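PDB 3GAZ: alcohol dehydrogenase superfamily protein from Novosphingobium aromaticivorans, which probably works as an NADP-linked oxidoreductase of the medium-chain dehydrogenase/reductase type, its own substrate unknown. Local coordinates for residues V91-T95 / A128-L133; Q38-S42 / G103-Q107; V134-A138 / G162-A167; D112-A117 / L278-G282. One frame throughout, in Å; residues are numbered along the deposited sequence.

Contact 1: V91-T95 / A128-L133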
loop_
_atom_site.group_PDB
_atom_site.type_symbol
_atom_site.label_atom_id
_atom_site.label_comp_id
_atom_site.label_asym_id
_atom_site.label_seq_id
_atom_site.Cartn_x
_atom_site.Cartn_y
_atom_site.Cartn_z
ATOM N N VAL A 91 1.313 -16.698 18.006
ATOM C CA VAL A 91 2.115 -15.522 17.667
ATOM C C VAL A 91 1.370 -14.197 17.819
ATOM O O VAL A 91 0.159 -14.173 18.037
ATOM C CB VAL A 91 2.623 -15.596 16.202
ATOM C CG1 VAL A 91 3.487 -16.839 15.997
ATOM C CG2 VAL A 91 1.437 -15.594 15.242
ATOM N N PHE A 92 2.110 -13.096 17.711
ATOM C CA PHE A 92 1.526 -11.759 17.775
ATOM C C PHE A 92 2.428 -10.802 17.004
ATOM O O PHE A 92 3.605 -11.101 16.783
ATOM C CB PHE A 92 1.322 -11.299 19.237
ATOM C CG PHE A 92 2.575 -10.810 19.939
ATOM C CD1 PHE A 92 3.743 -11.569 19.954
ATOM C CD2 PHE A 92 2.551 -9.606 20.648
ATOM C CE1 PHE A 92 4.872 -11.139 20.670
ATOM C CE2 PHE A 92 3.670 -9.165 21.366
ATOM C CZ PHE A 92 4.836 -9.938 21.376
ATOM N N GLY A 93 1.875 -9.676 16.560
ATOM C CA GLY A 93 2.686 -8.720 15.830
ATOM C C GLY A 93 1.938 -7.586 15.161
ATOM O O GLY A 93 0.711 -7.563 15.133
ATOM N N LEU A 94 2.707 -6.630 14.644
ATOM C CA LEU A 94 2.186 -5.474 13.920
ATOM C C LEU A 94 2.312 -5.946 12.483
ATOM O O LEU A 94 3.420 -6.036 11.954
ATOM C CB LEU A 94 3.073 -4.252 14.169
ATOM C CG LEU A 94 2.842 -3.021 13.285
ATOM C CD1 LEU A 94 1.354 -2.692 13.230
ATOM C CD2 LEU A 94 3.648 -1.845 13.843
ATOM N N THR A 95 1.180 -6.241 11.851
ATOM C CA THR A 95 1.212 -6.816 10.516
ATOM C C THR A 95 0.566 -6.114 9.325
ATOM O O THR A 95 0.924 -6.402 8.186
ATOM C CB THR A 95 0.625 -8.215 10.581
ATOM O OG1 THR A 95 -0.783 -8.110 10.850
ATOM C CG2 THR A 95 1.287 -9.015 11.729
ATOM N N ALA A 128 -1.944 -9.754 24.391
ATOM C CA ALA A 128 -0.857 -9.719 23.423
ATOM C C ALA A 128 -1.200 -8.888 22.188
ATOM O O ALA A 128 -0.330 -8.229 21.623
ATOM C CB ALA A 128 -0.488 -11.136 23.011
ATOM N N SER A 129 -2.468 -8.914 21.781
ATOM C CA SER A 129 -2.901 -8.179 20.592
ATOM C C SER A 129 -2.771 -6.651 20.663
ATOM O O SER A 129 -2.655 -5.996 19.629
ATOM C CB SER A 129 -4.350 -8.540 20.250
ATOM O OG SER A 129 -5.260 -7.939 21.157
ATOM N N VAL A 130 -2.784 -6.080 21.863
ATOM C CA VAL A 130 -2.688 -4.622 21.994
ATOM C C VAL A 130 -1.271 -4.123 22.242
ATOM O O VAL A 130 -1.057 -2.931 22.452
ATOM C CB VAL A 130 -3.575 -4.098 23.145
ATOM C CG1 VAL A 130 -5.026 -4.413 22.864
ATOM C CG2 VAL A 130 -3.133 -4.720 24.477
ATOM N N LEU A 131 -0.302 -5.028 22.188
ATOM C CA LEU A 131 1.091 -4.676 22.459
ATOM C C LEU A 131 1.997 -4.245 21.287
ATOM O O LEU A 131 2.716 -3.253 21.388
ATOM C CB LEU A 131 1.743 -5.855 23.193
ATOM C CG LEU A 131 2.855 -5.644 24.223
ATOM C CD1 LEU A 131 2.455 -4.592 25.250
ATOM C CD2 LEU A 131 3.124 -6.985 24.916
ATOM N N PRO A 132 1.963 -4.974 20.158
ATOM C CA PRO A 132 2.806 -4.659 18.991
ATOM C C PRO A 132 3.112 -3.200 18.619
ATOM O O PRO A 132 4.219 -2.726 18.855
ATOM C CB PRO A 132 2.121 -5.421 17.861
ATOM C CG PRO A 132 1.633 -6.657 18.566
ATOM C CD PRO A 132 1.021 -6.062 19.838
ATOM N N LEU A 133 2.151 -2.486 18.044
ATOM C CA LEU A 133 2.397 -1.101 17.631
ATOM C C LEU A 133 2.951 -0.182 18.708
ATOM O O LEU A 133 3.997 0.444 18.510
ATOM C CB LEU A 133 1.133 -0.458 17.050
ATOM C CG LEU A 133 1.290 1.032 16.695
ATOM C CD1 LEU A 133 2.415 1.216 15.671
ATOM C CD2 LEU A 133 -0.024 1.572 16.145
#

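Contact 2: Q38-S42 / G103-Q107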
loop_
_atom_site.group_PDB
_atom_site.type_symbol
_atom_site.label_atom_id
_atom_site.label_comp_id
_atom_site.label_asym_id
_atom_site.label_seq_id
_atom_site.Cartn_x
_atom_site.Cartn_y
_atom_site.Cartn_z
ATOM N N GLN A 38 -4.279 -17.563 12.060
ATOM C CA GLN A 38 -5.687 -17.626 12.402
ATOM C C GLN A 38 -5.739 -16.615 13.535
ATOM O O GLN A 38 -5.210 -16.860 14.620
ATOM C CB GLN A 38 -6.062 -19.015 12.903
ATOM C CG GLN A 38 -7.520 -19.148 13.302
ATOM C CD GLN A 38 -7.930 -20.591 13.502
ATOM O OE1 GLN A 38 -7.295 -21.330 14.256
ATOM N NE2 GLN A 38 -8.998 -21.001 12.826
ATOM N N ILE A 39 -6.347 -15.468 13.262
ATOM C CA ILE A 39 -6.427 -14.385 14.231
ATOM C C ILE A 39 -7.450 -14.615 15.334
ATOM O O ILE A 39 -8.634 -14.818 15.064
ATOM C CB ILE A 39 -6.742 -13.050 13.513
ATOM C CG1 ILE A 39 -5.653 -12.759 12.471
ATOM C CG2 ILE A 39 -6.834 -11.917 14.533
ATOM C CD1 ILE A 39 -5.924 -11.530 11.601
ATOM N N GLU A 40 -6.984 -14.576 16.578
ATOM C CA GLU A 40 -7.865 -14.772 17.724
ATOM C C GLU A 40 -8.218 -13.444 18.399
ATOM O O GLU A 40 -9.302 -13.297 18.964
ATOM C CB GLU A 40 -7.215 -15.753 18.714
ATOM C CG GLU A 40 -7.084 -17.158 18.118
ATOM C CD GLU A 40 -6.414 -18.165 19.038
ATOM O OE1 GLU A 40 -6.791 -18.238 20.226
ATOM O OE2 GLU A 40 -5.520 -18.897 18.561
ATOM N N ALA A 41 -7.311 -12.477 18.314
ATOM C CA ALA A 41 -7.529 -11.156 18.893
ATOM C C ALA A 41 -6.898 -10.091 17.998
ATOM O O ALA A 41 -5.777 -10.259 17.504
ATOM C CB ALA A 41 -6.935 -11.084 20.299
ATOM N N SER A 42 -7.636 -9.003 17.790
ATOM C CA SER A 42 -7.188 -7.892 16.958
ATOM C C SER A 42 -7.053 -6.650 17.845
ATOM O O SER A 42 -8.017 -6.229 18.489
ATOM C CB SER A 42 -8.209 -7.644 15.837
ATOM O OG SER A 42 -7.854 -6.537 15.018
ATOM N N GLY A 103 -5.925 -5.597 6.833
ATOM C CA GLY A 103 -5.987 -5.318 8.258
ATOM C C GLY A 103 -6.226 -6.571 9.080
ATOM O O GLY A 103 -6.408 -7.661 8.528
ATOM N N THR A 104 -6.246 -6.430 10.402
ATOM C CA THR A 104 -6.449 -7.593 11.254
ATOM C C THR A 104 -7.885 -7.841 11.719
ATOM O O THR A 104 -8.123 -8.741 12.526
ATOM C CB THR A 104 -5.500 -7.554 12.475
ATOM O OG1 THR A 104 -5.792 -6.411 13.290
ATOM C CG2 THR A 104 -4.050 -7.483 12.002
ATOM N N HIS A 105 -8.839 -7.047 11.224
ATOM C CA HIS A 105 -10.248 -7.250 11.569
ATOM C C HIS A 105 -10.712 -8.386 10.655
ATOM O O HIS A 105 -11.608 -8.209 9.824
ATOM C CB HIS A 105 -11.082 -6.001 11.269
ATOM C CG HIS A 105 -10.692 -4.796 12.068
ATOM N ND1 HIS A 105 -11.119 -3.524 11.748
ATOM C CD2 HIS A 105 -9.925 -4.670 13.176
ATOM C CE1 HIS A 105 -10.630 -2.667 12.625
ATOM N NE2 HIS A 105 -9.903 -3.337 13.502
ATOM N N ALA A 106 -10.075 -9.543 10.797
ATOM C CA ALA A 106 -10.388 -10.703 9.967
ATOM C C ALA A 106 -10.030 -11.990 10.685
ATOM O O ALA A 106 -9.196 -11.996 11.586
ATOM C CB ALA A 106 -9.616 -10.621 8.651
ATOM N N GLN A 107 -10.652 -13.089 10.276
ATOM C CA GLN A 107 -10.368 -14.366 10.907
ATOM C C GLN A 107 -8.979 -14.875 10.543
ATOM O O GLN A 107 -8.372 -15.608 11.316
ATOM C CB GLN A 107 -11.418 -15.407 10.511
ATOM C CG GLN A 107 -12.811 -15.107 11.041
ATOM C CD GLN A 107 -13.803 -16.190 10.680
ATOM O OE1 GLN A 107 -13.894 -16.599 9.519
ATOM N NE2 GLN A 107 -14.556 -16.662 11.673
HETATM O O HOH W 1 -9.971 -16.469 13.307
HETATM O O HOH W 2 -7.929 -3.660 15.400
#

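Contact 3: V134-A138 / G162-A167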
loop_
_atom_site.group_PDB
_atom_site.type_symbol
_atom_site.label_atom_id
_atom_site.label_comp_id
_atom_site.label_asym_id
_atom_site.label_seq_id
_atom_site.Cartn_x
_atom_site.Cartn_y
_atom_site.Cartn_z
ATOM N N VAL A 134 2.263 -0.087 19.840
ATOM C CA VAL A 134 2.733 0.798 20.892
ATOM C C VAL A 134 4.087 0.396 21.464
ATOM O O VAL A 134 4.885 1.264 21.800
ATOM C CB VAL A 134 1.688 0.955 22.044
ATOM C CG1 VAL A 134 0.392 1.537 21.482
ATOM C CG2 VAL A 134 1.440 -0.372 22.738
ATOM N N PHE A 135 4.360 -0.905 21.566
ATOM C CA PHE A 135 5.657 -1.340 22.087
ATOM C C PHE A 135 6.760 -0.921 21.118
ATOM O O PHE A 135 7.782 -0.354 21.514
ATOM C CB PHE A 135 5.721 -2.862 22.260
ATOM C CG PHE A 135 7.028 -3.339 22.846
ATOM C CD1 PHE A 135 7.201 -3.416 24.227
ATOM C CD2 PHE A 135 8.112 -3.631 22.017
ATOM C CE1 PHE A 135 8.438 -3.770 24.779
ATOM C CE2 PHE A 135 9.359 -3.987 22.557
ATOM C CZ PHE A 135 9.521 -4.055 23.944
ATOM N N ILE A 136 6.550 -1.226 19.843
ATOM C CA ILE A 136 7.510 -0.883 18.805
ATOM C C ILE A 136 7.714 0.632 18.755
ATOM O O ILE A 136 8.835 1.111 18.596
ATOM C CB ILE A 136 7.028 -1.396 17.428
ATOM C CG1 ILE A 136 7.132 -2.923 17.389
ATOM C CG2 ILE A 136 7.847 -0.770 16.307
ATOM C CD1 ILE A 136 6.533 -3.550 16.147
ATOM N N THR A 137 6.628 1.384 18.904
ATOM C CA THR A 137 6.716 2.835 18.874
ATOM C C THR A 137 7.569 3.312 20.049
ATOM O O THR A 137 8.488 4.116 19.878
ATOM C CB THR A 137 5.311 3.472 18.943
ATOM O OG1 THR A 137 4.555 3.078 17.788
ATOM C CG2 THR A 137 5.409 4.988 18.985
ATOM N N ALA A 138 7.275 2.791 21.237
ATOM C CA ALA A 138 8.018 3.154 22.441
ATOM C C ALA A 138 9.490 2.769 22.326
ATOM O O ALA A 138 10.379 3.528 22.731
ATOM C CB ALA A 138 7.404 2.465 23.654
ATOM N N GLY A 162 -1.448 4.688 25.288
ATOM C CA GLY A 162 -0.935 3.530 24.570
ATOM C C GLY A 162 0.578 3.385 24.550
ATOM O O GLY A 162 1.127 2.408 25.064
ATOM N N VAL A 163 1.258 4.348 23.939
ATOM C CA VAL A 163 2.718 4.319 23.866
ATOM C C VAL A 163 3.313 4.605 25.245
ATOM O O VAL A 163 4.305 4.002 25.654
ATOM C CB VAL A 163 3.243 5.389 22.877
ATOM C CG1 VAL A 163 4.762 5.313 22.763
ATOM C CG2 VAL A 163 2.601 5.192 21.519
ATOM N N GLY A 164 2.687 5.532 25.955
ATOM C CA GLY A 164 3.172 5.918 27.268
ATOM C C GLY A 164 3.377 4.819 28.295
ATOM O O GLY A 164 4.461 4.701 28.867
ATOM N N HIS A 165 2.353 4.006 28.535
ATOM C CA HIS A 165 2.481 2.962 29.545
ATOM C C HIS A 165 3.537 1.918 29.212
ATOM O O HIS A 165 4.167 1.367 30.111
ATOM C CB HIS A 165 1.117 2.300 29.840
ATOM C CG HIS A 165 0.695 1.256 28.847
ATOM N ND1 HIS A 165 0.241 1.563 27.584
ATOM C CD2 HIS A 165 0.606 -0.092 28.963
ATOM C CE1 HIS A 165 -0.115 0.449 26.964
ATOM N NE2 HIS A 165 0.096 -0.567 27.778
ATOM N N VAL A 166 3.754 1.651 27.930
ATOM C CA VAL A 166 4.769 0.677 27.565
ATOM C C VAL A 166 6.151 1.335 27.590
ATOM O O VAL A 166 7.147 0.681 27.903
ATOM C CB VAL A 166 4.489 0.040 26.175
ATOM C CG1 VAL A 166 3.259 -0.856 26.264
ATOM C CG2 VAL A 166 4.279 1.118 25.126
ATOM N N ALA A 167 6.202 2.626 27.277
ATOM C CA ALA A 167 7.464 3.360 27.300
ATOM C C ALA A 167 7.981 3.391 28.743
ATOM O O ALA A 167 9.175 3.248 28.989
ATOM C CB ALA A 167 7.256 4.778 26.782
#

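Contact 4: D112-A117 / L278-G282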
loop_
_atom_site.group_PDB
_atom_site.type_symbol
_atom_site.label_atom_id
_atom_site.label_comp_id
_atom_site.label_asym_id
_atom_site.label_seq_id
_atom_site.Cartn_x
_atom_site.Cartn_y
_atom_site.Cartn_z
ATOM N N ASP A 112 4.117 -11.896 6.586
ATOM C CA ASP A 112 5.545 -12.137 6.406
ATOM C C ASP A 112 6.069 -12.562 7.775
ATOM O O ASP A 112 5.919 -11.827 8.755
ATOM C CB ASP A 112 6.241 -10.849 5.955
ATOM C CG ASP A 112 7.716 -11.053 5.647
ATOM O OD1 ASP A 112 8.457 -11.562 6.517
ATOM O OD2 ASP A 112 8.137 -10.690 4.527
ATOM N N ALA A 113 6.684 -13.741 7.832
ATOM C CA ALA A 113 7.202 -14.297 9.079
ATOM C C ALA A 113 8.060 -13.335 9.896
ATOM O O ALA A 113 8.039 -13.371 11.126
ATOM C CB ALA A 113 7.991 -15.578 8.787
ATOM N N ARG A 114 8.804 -12.474 9.215
ATOM C CA ARG A 114 9.682 -11.516 9.885
ATOM C C ARG A 114 8.965 -10.529 10.802
ATOM O O ARG A 114 9.571 -9.982 11.728
ATOM C CB ARG A 114 10.490 -10.748 8.843
ATOM C CG ARG A 114 11.487 -11.612 8.081
ATOM C CD ARG A 114 12.152 -10.822 6.972
ATOM N NE ARG A 114 11.236 -10.568 5.865
ATOM C CZ ARG A 114 11.559 -9.891 4.768
ATOM N NH1 ARG A 114 12.780 -9.391 4.629
ATOM N NH2 ARG A 114 10.663 -9.726 3.803
ATOM N N LEU A 115 7.682 -10.300 10.541
ATOM C CA LEU A 115 6.885 -9.374 11.337
ATOM C C LEU A 115 6.334 -10.015 12.610
ATOM O O LEU A 115 5.850 -9.319 13.506
ATOM C CB LEU A 115 5.711 -8.852 10.507
ATOM C CG LEU A 115 6.020 -7.991 9.279
ATOM C CD1 LEU A 115 4.726 -7.685 8.526
ATOM C CD2 LEU A 115 6.706 -6.709 9.714
ATOM N N LEU A 116 6.415 -11.339 12.685
ATOM C CA LEU A 116 5.890 -12.077 13.826
ATOM C C LEU A 116 6.897 -12.532 14.869
ATOM O O LEU A 116 8.089 -12.668 14.597
ATOM C CB LEU A 116 5.126 -13.304 13.329
ATOM C CG LEU A 116 3.857 -13.029 12.522
ATOM C CD1 LEU A 116 3.371 -14.316 11.889
ATOM C CD2 LEU A 116 2.794 -12.423 13.432
ATOM N N ALA A 117 6.380 -12.778 16.068
ATOM C CA ALA A 117 7.166 -13.262 17.193
ATOM C C ALA A 117 6.224 -14.131 18.018
ATOM O O ALA A 117 5.016 -13.871 18.071
ATOM C CB ALA A 117 7.676 -12.097 18.031
ATOM N N LEU A 278 11.986 -5.003 7.955
ATOM C CA LEU A 278 10.915 -5.876 8.434
ATOM C C LEU A 278 11.357 -6.783 9.574
ATOM O O LEU A 278 10.603 -7.017 10.514
ATOM C CB LEU A 278 10.377 -6.740 7.291
ATOM C CG LEU A 278 9.022 -6.345 6.699
ATOM C CD1 LEU A 278 9.056 -4.895 6.238
ATOM C CD2 LEU A 278 8.681 -7.276 5.540
ATOM N N ALA A 279 12.578 -7.299 9.480
ATOM C CA ALA A 279 13.109 -8.192 10.505
ATOM C C ALA A 279 13.216 -7.529 11.876
ATOM O O ALA A 279 13.083 -8.192 12.907
ATOM C CB ALA A 279 14.473 -8.720 10.076
ATOM N N HIS A 280 13.463 -6.223 11.888
ATOM C CA HIS A 280 13.595 -5.484 13.141
ATOM C C HIS A 280 12.303 -5.554 13.962
ATOM O O HIS A 280 12.336 -5.495 15.192
ATOM C CB HIS A 280 13.955 -4.023 12.842
ATOM C CG HIS A 280 14.302 -3.217 14.055
ATOM N ND1 HIS A 280 15.204 -3.651 15.003
ATOM C CD2 HIS A 280 13.896 -1.988 14.455
ATOM C CE1 HIS A 280 15.338 -2.724 15.935
ATOM N NE2 HIS A 280 14.556 -1.705 15.627
ATOM N N PHE A 281 11.165 -5.680 13.283
ATOM C CA PHE A 281 9.880 -5.751 13.975
ATOM C C PHE A 281 9.777 -6.987 14.857
ATOM O O PHE A 281 9.511 -6.874 16.054
ATOM C CB PHE A 281 8.730 -5.722 12.967
ATOM C CG PHE A 281 8.227 -4.337 12.667
ATOM C CD1 PHE A 281 9.059 -3.230 12.820
ATOM C CD2 PHE A 281 6.919 -4.136 12.242
ATOM C CE1 PHE A 281 8.593 -1.942 12.556
ATOM C CE2 PHE A 281 6.444 -2.858 11.974
ATOM C CZ PHE A 281 7.285 -1.755 12.134
ATOM N N GLY A 282 9.979 -8.160 14.266
ATOM C CA GLY A 282 9.916 -9.389 15.041
ATOM C C GLY A 282 10.953 -9.374 16.151
ATOM O O GLY A 282 10.731 -9.907 17.240
HETATM O O HOH W 3 12.211 -10.731 12.623
#

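Contact 1: V91-T95 / A128-L133
Phe92 and Leu94 leave their strand by different torsions and meet the 128-133 segment at its two ends. For Phe92 the ring sits between the backbone N and the carbonyl carbon (chi1 78°), which brings its CD2 edge up to Ala128. There Ala128 O lies near the ring plane, 3.3 Å from Phe92 CD2, so the carbonyl faces the slightly positive rim of the ring. The same oxygen also accepts the backbone N-H of Leu131, and Ala128 CB comes in beside Phe92 CB and CD2.

Pro132 fills the middle. Its CG lies 3.7 Å from Phe92 CD2, approaching the ring at a slant, and Leu131 CD2 comes in at a slant too, near CE2. The flank of the proline ring rests on the peptide that joins Gly93 to Leu94: Pro132 CB is 3.5 Å from Gly93 C and equally close to Leu94 N.

At the far end Leu94 has its CG anti to the backbone N (chi1 169°), and its CD2 meets Leu133 CD1 at 3.8 Å, the two leucines crossing obliquely. Asp70 takes the Leu133 N-H through OD1, while Phe92 and Gly93 bond through their backbones to Ala117 and Leu71 on either side. The result is a buried, apolar seam where strand 90-94 of the GroES-like fold packs against the break between helices 125-129 and 132-145, as the chain of this dehydrogenase family heads for its Rossmann-type region.

Contact 2: Q38-S42 / G103-Q107
Ser42 and Thr104 meet hydroxyl to hydroxyl, Ser42 OG lying 2.7 Å from Thr104 OG1 in a hydrogen bond, with Thr104 O a weak alternative for the same proton. The serine OG stands anti to its own backbone N (chi1 178°), which carries it to Thr104. Ser42 OG is also at the edge of the His105 ring, in its plane and 3.3 Å from His105 CD2, and a water links it to His105 NE2. At the other end the Ile39 N-H bonds to Gln107 O at 2.8 Å, coming from above the carbonyl plane, 40° out of it. A second water donates to both Ile39 O and Gln107 O. Ile39 lies along the loop between these polar ends: its CB is 3.3 Å from Ala106 O, and its CD1 runs on to Thr104, 4.1 Å from Thr104 CB.

This belongs to the GroES-like fold, where the chain turns a corner at Glu40 between strands 34-39 and 41-43. Glu40 and Ala41 both face Ala72, a classic beta bulge, and across this corner Ile39 and Ser42 both point toward the loop. The loop is kinked in turn by an inverse gamma turn centred on His105. Further out, Asp70 O holds Thr104 OG1, Tyr315 OH bonds to His105 NE2, and Gln107 OE1 takes the N-H of Ile9.

Contact 3: V134-A138 / G162-A167
The His165 imidazole has Val166 CG1 over one face, 3.5 Å above the plane and shifted toward the rim, and that same methyl meets Val134 CG2 across the contact at 4.0 Å. Gly162 CA sits in plane at the ring edge, and Gly161 O holds His165 ND1. With chi1 at -69°, Val166 CG1 lies beside the backbone N and anti to the carbonyl carbon, which puts it over the ring; the two valines cross at about a right angle. Val166 CG2, between the backbone N and the carbonyl carbon, instead points to Val134 O at 3.4 Å and to Ala138 CB.

Val134 CB comes down on Gly162 O at 3.4 Å, and its CG1 lies against the carbonyl carbon of Gly162. An alanine in place of Val134 would probably open a gap above Gly162 and leave Val166 CG1 without its methyl neighbour. Val163 turns both methyls to Thr137 CG2, with Val163 CG2 at 3.8 Å. Ala138 CB and Ala167 CB, 3.9 Å apart, let the backbones close in at the other end.

The axes of the segments 134-138 and 162-167 approach to 8.2 Å and cross at -66°. Helix 162-173 begins in a glycine-rich turn consistent with a Rossmann dinucleotide site. Helix 132-145 bonds through Thr137 O to Tyr221 OH of strand 217-222, and on another side Phe135 and Ile136 pack on helix 278-293.

Contact 4: D112-A117 / L278-G282
Leu278 lies across the guanidinium of Arg114, its CB 4.1 Å above the plane and over the centre, its CD2 over the same group at 3.6 Å from Arg114 NH2. The guanidinium is held for this by Asp112, which it grips side-on: Arg114 NE reaches Asp112 OD1 at 3.0 Å and Arg114 NH2 reaches Asp112 OD2 at 2.8 Å, a two-pronged salt bridge. A bend in the arginine chain at chi3 (-72°) turns NE and NH2 together to the carboxylate. Asp112 OD1 spends its anti lone pair on the backbone N-H of Arg114, making an Asx turn. With an alanine here instead of Asp112, the guanidinium would probably lose its two-pronged partner, and the turn its Asx bond, leaving the group freer to swing off Leu278.

Next to this pair Leu115 CD2 wedges between Leu278 CG, at 3.8 Å, and Phe281 CD2, at 3.6 Å. Leu115 and Phe281 lie side by side and point the same way, whereas Leu115 runs at a slant to Leu278. Closer to the backbones, Gly282 N gives a weak, bent hydrogen bond to Arg114 O (N-H...O 127°), and a water lies within hydrogen-bonding distance of Arg114 O and Ala279 O. Gly282, having no side chain, lets the helix backbone come close to Arg114 O and Leu116 O.

Asp323 of the second subunit packs on Arg114. Leu115, Leu278 and Phe281 make the apolar part of the contact, while the Asp112-Arg114 pair probably balances its charge largely within its own turn, its guanidinium face lying against Leu278.

Contact 1 is the middle of the set: its centre lies 11 Å from those of contacts 2 and 4 and 12 Å from that of contact 3. Thr95 and Ser129 pack on Thr104 and Ala41 of contact 2. Strand pairing joins it to contact 4, probably by a hydrogen bond with Phe92 N 3.0 Å from Ala117 O. Leu94, Ile136 and Phe281 tie three contacts together, with Ile136 CD1 4.0 Å from both Leu94 CB and Phe281 CG. Contacts 2 and 3 stay about 12 Å apart at their nearest atoms. A bound calcium ion lies about 4 Å from Gly162 in contact 3, about 7 Å from the Leu133 side chain and about 13 Å from that of His105.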